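Local atomic coordinates of acyl-CoA dehydrogenase (Bacillus anthracis, PDB entry 3OWA), a protein that probably oxidises acyl-CoA thioesters to the trans-2-enoyl form, using bound FAD as the electron acceptor. Residues 364-369 / 413-418. Residues are numbered along the deposited sequence; the frame is centred on the assembly and turned at random.
Sequences NKVFGS and INRLIV. With FAD (flavin-adenine dinucleotide), chain E.
Val366 wedges between Asn414 and Arg415, and its two methyls divide the work. Val366 CG1, anti to the backbone N (chi1 174°), lies over the centre of one face of the Arg415 guanidinium, 3.6 Å from Arg415 CZ. NE, NH1 and NH2 of Arg415 are each slightly farther from that methyl, as expected of an aliphatic group set on the flat face of the cation. The guanidinium reaches this place on a chain extended from CG to NE, and salt bridges from NE to Asp498 and from NH1 to Glu370 fix its rotation. Val366 CG2 meets Asn414 CB at 3.5 Å, the two side chains sliding past each other in opposite directions. Lys365 CD comes against the Asn414 amide, the two side chains crossing at about a right angle, while the Lys365 ammonium group is held by the carbonyl oxygens of Phe407 and Gly409 and by Asn411 OD1. No hydrogen bond joins the segments, whose axes come no closer than 10.0 Å, with 138° between their N-to-C directions. Ile413 CD1 and Leu416 CD1 touch the FAD adenine, the latter 3.7 Å from N1A. Helices 358-383 and 411-427 pair within the C-terminal helical domain, with helix 257-293 touching Lys365 and Asn414 and helix 490-520 supplying Asp498.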
ATOM      1  N   ASN A 364      12.624   9.293 -10.632  1.00 32.51           N
ATOM      2  CA  ASN A 364      12.743   9.690  -9.223  1.00 32.77           C
ATOM      3  C   ASN A 364      11.375   9.853  -8.615  1.00 31.90           C
ATOM      4  O   ASN A 364      11.118   9.414  -7.490  1.00 32.61           O
ATOM      5  CB  ASN A 364      13.457  11.034  -9.099  1.00 33.16           C
ATOM      6  CG  ASN A 364      14.970  10.949  -9.306  1.00 36.08           C
ATOM      7  OD1 ASN A 364      15.596   9.874  -9.293  1.00 39.62           O
ATOM      8  ND2 ASN A 364      15.562  12.106  -9.484  1.00 33.74           N
ATOM      9  N   LYS A 365      10.476  10.474  -9.361  1.00 30.57           N
ATOM     10  CA  LYS A 365       9.159  10.707  -8.847  1.00 29.79           C
ATOM     11  C   LYS A 365       8.417   9.397  -8.547  1.00 28.72           C
ATOM     12  O   LYS A 365       7.834   9.248  -7.463  1.00 27.26           O
ATOM     13  CB  LYS A 365       8.359  11.603  -9.794  1.00 30.20           C
ATOM     14  CG  LYS A 365       7.045  12.107  -9.204  1.00 32.11           C
ATOM     15  CD  LYS A 365       5.879  11.217  -9.545  1.00 31.05           C
ATOM     16  CE  LYS A 365       4.681  11.610  -8.749  1.00 33.85           C
ATOM     17  NZ  LYS A 365       3.432  10.863  -9.128  1.00 32.43           N
ATOM     18  N   VAL A 366       8.428   8.462  -9.506  1.00 28.37           N
ATOM     19  CA  VAL A 366       7.746   7.206  -9.327  1.00 27.72           C
ATOM     20  C   VAL A 366       8.466   6.375  -8.281  1.00 28.05           C
ATOM     21  O   VAL A 366       7.844   5.792  -7.378  1.00 27.61           O
ATOM     22  CB  VAL A 366       7.670   6.369 -10.650  1.00 28.98           C
ATOM     23  CG1 VAL A 366       7.052   4.976 -10.348  1.00 27.14           C
ATOM     24  CG2 VAL A 366       6.880   7.107 -11.714  1.00 25.44           C
ATOM     25  N   PHE A 367       9.790   6.322  -8.374  1.00 28.60           N
ATOM     26  CA  PHE A 367      10.524   5.444  -7.458  1.00 29.43           C
ATOM     27  C   PHE A 367      10.427   5.972  -6.033  1.00 29.65           C
ATOM     28  O   PHE A 367      10.169   5.209  -5.117  1.00 30.28           O
ATOM     29  CB  PHE A 367      11.982   5.334  -7.876  1.00 29.94           C
ATOM     30  CG  PHE A 367      12.755   4.298  -7.122  1.00 32.91           C
ATOM     31  CD1 PHE A 367      12.730   2.976  -7.524  1.00 34.01           C
ATOM     32  CD2 PHE A 367      13.566   4.658  -6.050  1.00 33.95           C
ATOM     33  CE1 PHE A 367      13.461   2.007  -6.837  1.00 36.15           C
ATOM     34  CE2 PHE A 367      14.288   3.702  -5.346  1.00 35.05           C
ATOM     35  CZ  PHE A 367      14.249   2.375  -5.738  1.00 36.60           C
ATOM     36  N   GLY A 368      10.611   7.276  -5.856  1.00 28.99           N
ATOM     37  CA  GLY A 368      10.515   7.887  -4.516  1.00 28.41           C
ATOM     38  C   GLY A 368       9.133   7.743  -3.897  1.00 27.84           C
ATOM     39  O   GLY A 368       8.987   7.393  -2.724  1.00 26.55           O
ATOM     40  N   SER A 369       8.094   8.023  -4.674  1.00 25.79           N
ATOM     41  CA  SER A 369       6.755   7.938  -4.101  1.00 25.73           C
ATOM     42  C   SER A 369       6.407   6.487  -3.702  1.00 25.82           C
ATOM     43  O   SER A 369       5.734   6.261  -2.696  1.00 23.91           O
ATOM     44  CB  SER A 369       5.741   8.521  -5.086  1.00 25.20           C
ATOM     45  OG  SER A 369       5.719   7.784  -6.333  1.00 27.50           O
ATOM     46  N   ILE A 413       1.165   7.614 -15.749  1.00 31.91           N
ATOM     47  CA  ILE A 413       1.529   8.492 -16.845  1.00 34.00           C
ATOM     48  C   ILE A 413       3.057   8.649 -16.886  1.00 35.16           C
ATOM     49  O   ILE A 413       3.676   8.573 -17.958  1.00 35.74           O
ATOM     50  CB  ILE A 413       0.805   9.874 -16.727  1.00 33.75           C
ATOM     51  CG1 ILE A 413      -0.689   9.736 -17.079  1.00 35.49           C
ATOM     52  CG2 ILE A 413       1.520  10.941 -17.573  1.00 34.56           C
ATOM     53  CD1 ILE A 413      -0.980   9.421 -18.545  1.00 39.08           C
ATOM     54  N   ASN A 414       3.651   8.869 -15.709  1.00 35.54           N
ATOM     55  CA  ASN A 414       5.107   8.941 -15.574  1.00 36.96           C
ATOM     56  C   ASN A 414       5.826   7.705 -16.097  1.00 38.16           C
ATOM     57  O   ASN A 414       6.903   7.835 -16.670  1.00 39.79           O
ATOM     58  CB  ASN A 414       5.497   9.153 -14.128  1.00 37.09           C
ATOM     59  CG  ASN A 414       5.517  10.612 -13.738  1.00 39.39           C
ATOM     60  OD1 ASN A 414       4.583  11.120 -13.143  1.00 42.02           O
ATOM     61  ND2 ASN A 414       6.601  11.290 -14.074  1.00 45.09           N
ATOM     62  N   ARG A 415       5.243   6.522 -15.910  1.00 37.67           N
ATOM     63  CA  ARG A 415       5.793   5.292 -16.457  1.00 39.02           C
ATOM     64  C   ARG A 415       5.634   5.213 -17.968  1.00 40.49           C
ATOM     65  O   ARG A 415       6.575   4.838 -18.665  1.00 40.91           O
ATOM     66  CB  ARG A 415       5.157   4.039 -15.826  1.00 38.40           C
ATOM     67  CG  ARG A 415       5.720   3.715 -14.426  1.00 37.54           C
ATOM     68  CD  ARG A 415       4.855   2.634 -13.739  1.00 42.26           C
ATOM     69  NE  ARG A 415       5.606   1.978 -12.665  1.00 43.02           N
ATOM     70  CZ  ARG A 415       5.272   2.002 -11.375  1.00 43.34           C
ATOM     71  NH1 ARG A 415       6.030   1.362 -10.480  1.00 39.52           N
ATOM     72  NH2 ARG A 415       4.167   2.630 -10.982  1.00 41.92           N
ATOM     73  N   LEU A 416       4.454   5.565 -18.468  1.00 40.40           N
ATOM     74  CA  LEU A 416       4.166   5.458 -19.889  1.00 42.45           C
ATOM     75  C   LEU A 416       5.035   6.354 -20.764  1.00 43.52           C
ATOM     76  O   LEU A 416       5.315   6.017 -21.901  1.00 44.49           O
ATOM     77  CB  LEU A 416       2.703   5.779 -20.172  1.00 42.31           C
ATOM     78  CG  LEU A 416       1.692   4.779 -19.660  1.00 42.42           C
ATOM     79  CD1 LEU A 416       0.322   5.411 -19.825  1.00 43.13           C
ATOM     80  CD2 LEU A 416       1.797   3.488 -20.492  1.00 43.98           C
ATOM     81  N   ILE A 417       5.489   7.472 -20.228  1.00 43.63           N
ATOM     82  CA  ILE A 417       6.269   8.388 -21.037  1.00 45.01           C
ATOM     83  C   ILE A 417       7.750   8.029 -21.115  1.00 44.74           C
ATOM     84  O   ILE A 417       8.432   8.481 -22.047  1.00 45.85           O
ATOM     85  CB  ILE A 417       6.105   9.862 -20.591  1.00 45.05           C
ATOM     86  CG1 ILE A 417       6.654  10.080 -19.171  1.00 46.43           C
ATOM     87  CG2 ILE A 417       4.637  10.291 -20.724  1.00 46.27           C
ATOM     88  CD1 ILE A 417       6.299  11.454 -18.611  1.00 47.94           C
ATOM     89  N   VAL A 418       8.245   7.232 -20.170  1.00 42.55           N
ATOM     90  CA  VAL A 418       9.648   6.857 -20.177  1.00 41.92           C
ATOM     91  C   VAL A 418      10.160   6.156 -21.484  1.00 44.11           C
ATOM     92  O   VAL A 418      11.150   6.616 -22.095  1.00 43.98           O
ATOM     93  CB  VAL A 418      10.072   6.099 -18.870  1.00 41.46           C
ATOM     94  CG1 VAL A 418      11.431   5.388 -19.060  1.00 39.13           C
ATOM     95  CG2 VAL A 418      10.149   7.072 -17.695  1.00 39.61           C
TER
HETATM   96  PA  FAD E 601      -7.258  11.323 -14.073  1.00 34.51           P
HETATM   97  O1A FAD E 601      -8.750  11.348 -14.289  1.00 36.51           O
HETATM   98  O2A FAD E 601      -6.441  12.102 -15.038  1.00 37.89           O
HETATM   99  O5B FAD E 601      -6.727   9.838 -13.997  1.00 33.49           O
HETATM  100  C5B FAD E 601      -7.465   8.775 -13.448  1.00 31.42           C
HETATM  101  C4B FAD E 601      -6.742   7.452 -13.655  1.00 34.34           C
HETATM  102  O4B FAD E 601      -6.608   7.158 -15.055  1.00 33.92           O
HETATM  103  C3B FAD E 601      -5.339   7.498 -13.059  1.00 35.30           C
HETATM  104  O3B FAD E 601      -4.944   6.225 -12.550  1.00 34.94           O
HETATM  105  C2B FAD E 601      -4.503   7.772 -14.283  1.00 35.75           C
HETATM  106  O2B FAD E 601      -3.190   7.320 -14.146  1.00 35.83           O
HETATM  107  C1B FAD E 601      -5.236   6.984 -15.338  1.00 35.08           C
HETATM  108  N9A FAD E 601      -4.931   7.495 -16.677  1.00 38.37           N
HETATM  109  C8A FAD E 601      -5.153   8.758 -17.162  1.00 42.06           C
HETATM  110  N7A FAD E 601      -4.737   8.828 -18.439  1.00 39.69           N
HETATM  111  C5A FAD E 601      -4.275   7.616 -18.794  1.00 41.21           C
HETATM  112  C6A FAD E 601      -3.736   7.108 -20.003  1.00 40.07           C
HETATM  113  N6A FAD E 601      -3.692   7.852 -21.115  1.00 39.25           N
HETATM  114  N1A FAD E 601      -3.337   5.796 -20.033  1.00 37.51           N
HETATM  115  C2A FAD E 601      -3.467   4.982 -18.917  1.00 39.04           C
HETATM  116  N3A FAD E 601      -4.029   5.470 -17.741  1.00 36.32           N
HETATM  117  C4A FAD E 601      -4.407   6.767 -17.678  1.00 37.97           C
HETATM  118  N1  FAD E 601      -3.068  20.576  -9.967  1.00 32.81           N
HETATM  119  C2  FAD E 601      -2.531  21.825 -10.181  1.00 34.66           C
HETATM  120  O2  FAD E 601      -2.368  22.233 -11.311  1.00 37.59           O
HETATM  121  N3  FAD E 601      -2.160  22.653  -9.140  1.00 32.78           N
HETATM  122  C4  FAD E 601      -2.333  22.272  -7.848  1.00 33.01           C
HETATM  123  O4  FAD E 601      -1.966  23.052  -6.954  1.00 32.95           O
HETATM  124  C4X FAD E 601      -2.870  21.003  -7.608  1.00 34.88           C
HETATM  125  N5  FAD E 601      -3.088  20.604  -6.304  1.00 36.99           N
HETATM  126  C5X FAD E 601      -3.679  19.376  -6.044  1.00 34.82           C
HETATM  127  C6  FAD E 601      -3.887  19.007  -4.710  1.00 29.88           C
HETATM  128  C7  FAD E 601      -4.505  17.793  -4.433  1.00 30.34           C
HETATM  129  C7M FAD E 601      -4.748  17.396  -2.992  1.00 28.99           C
HETATM  130  C8  FAD E 601      -4.897  16.971  -5.513  1.00 30.94           C
HETATM  131  C8M FAD E 601      -5.553  15.640  -5.333  1.00 33.90           C
HETATM  132  C9  FAD E 601      -4.640  17.325  -6.833  1.00 30.86           C
HETATM  133  C9A FAD E 601      -4.039  18.527  -7.118  1.00 31.08           C
HETATM  134  N10 FAD E 601      -3.779  18.886  -8.431  1.00 32.87           N
HETATM  135  C10 FAD E 601      -3.243  20.145  -8.676  1.00 33.47           C
HETATM  136  C1' FAD E 601      -4.240  18.022  -9.597  1.00 35.46           C
HETATM  137  C2' FAD E 601      -3.545  16.659  -9.684  1.00 43.44           C
HETATM  138  O2' FAD E 601      -2.137  16.669  -9.751  1.00 46.29           O
HETATM  139  C3' FAD E 601      -4.419  15.579 -10.614  1.00 42.84           C
HETATM  140  O3' FAD E 601      -5.120  14.875  -9.650  1.00 32.97           O
HETATM  141  C4' FAD E 601      -3.704  14.773 -11.380  1.00 42.75           C
HETATM  142  O4' FAD E 601      -2.924  15.619 -12.223  1.00 45.33           O
HETATM  143  C5' FAD E 601      -4.369  13.611 -12.117  1.00 36.88           C
HETATM  144  O5' FAD E 601      -5.632  14.046 -12.547  1.00 32.67           O
HETATM  145  P   FAD E 601      -6.995  13.362 -12.127  1.00 33.68           P
HETATM  146  O1P FAD E 601      -7.017  13.371 -10.615  1.00 32.36           O
HETATM  147  O2P FAD E 601      -8.137  14.090 -12.776  1.00 33.61           O
HETATM  148  O3P FAD E 601      -6.906  11.833 -12.567  1.00 34.49           O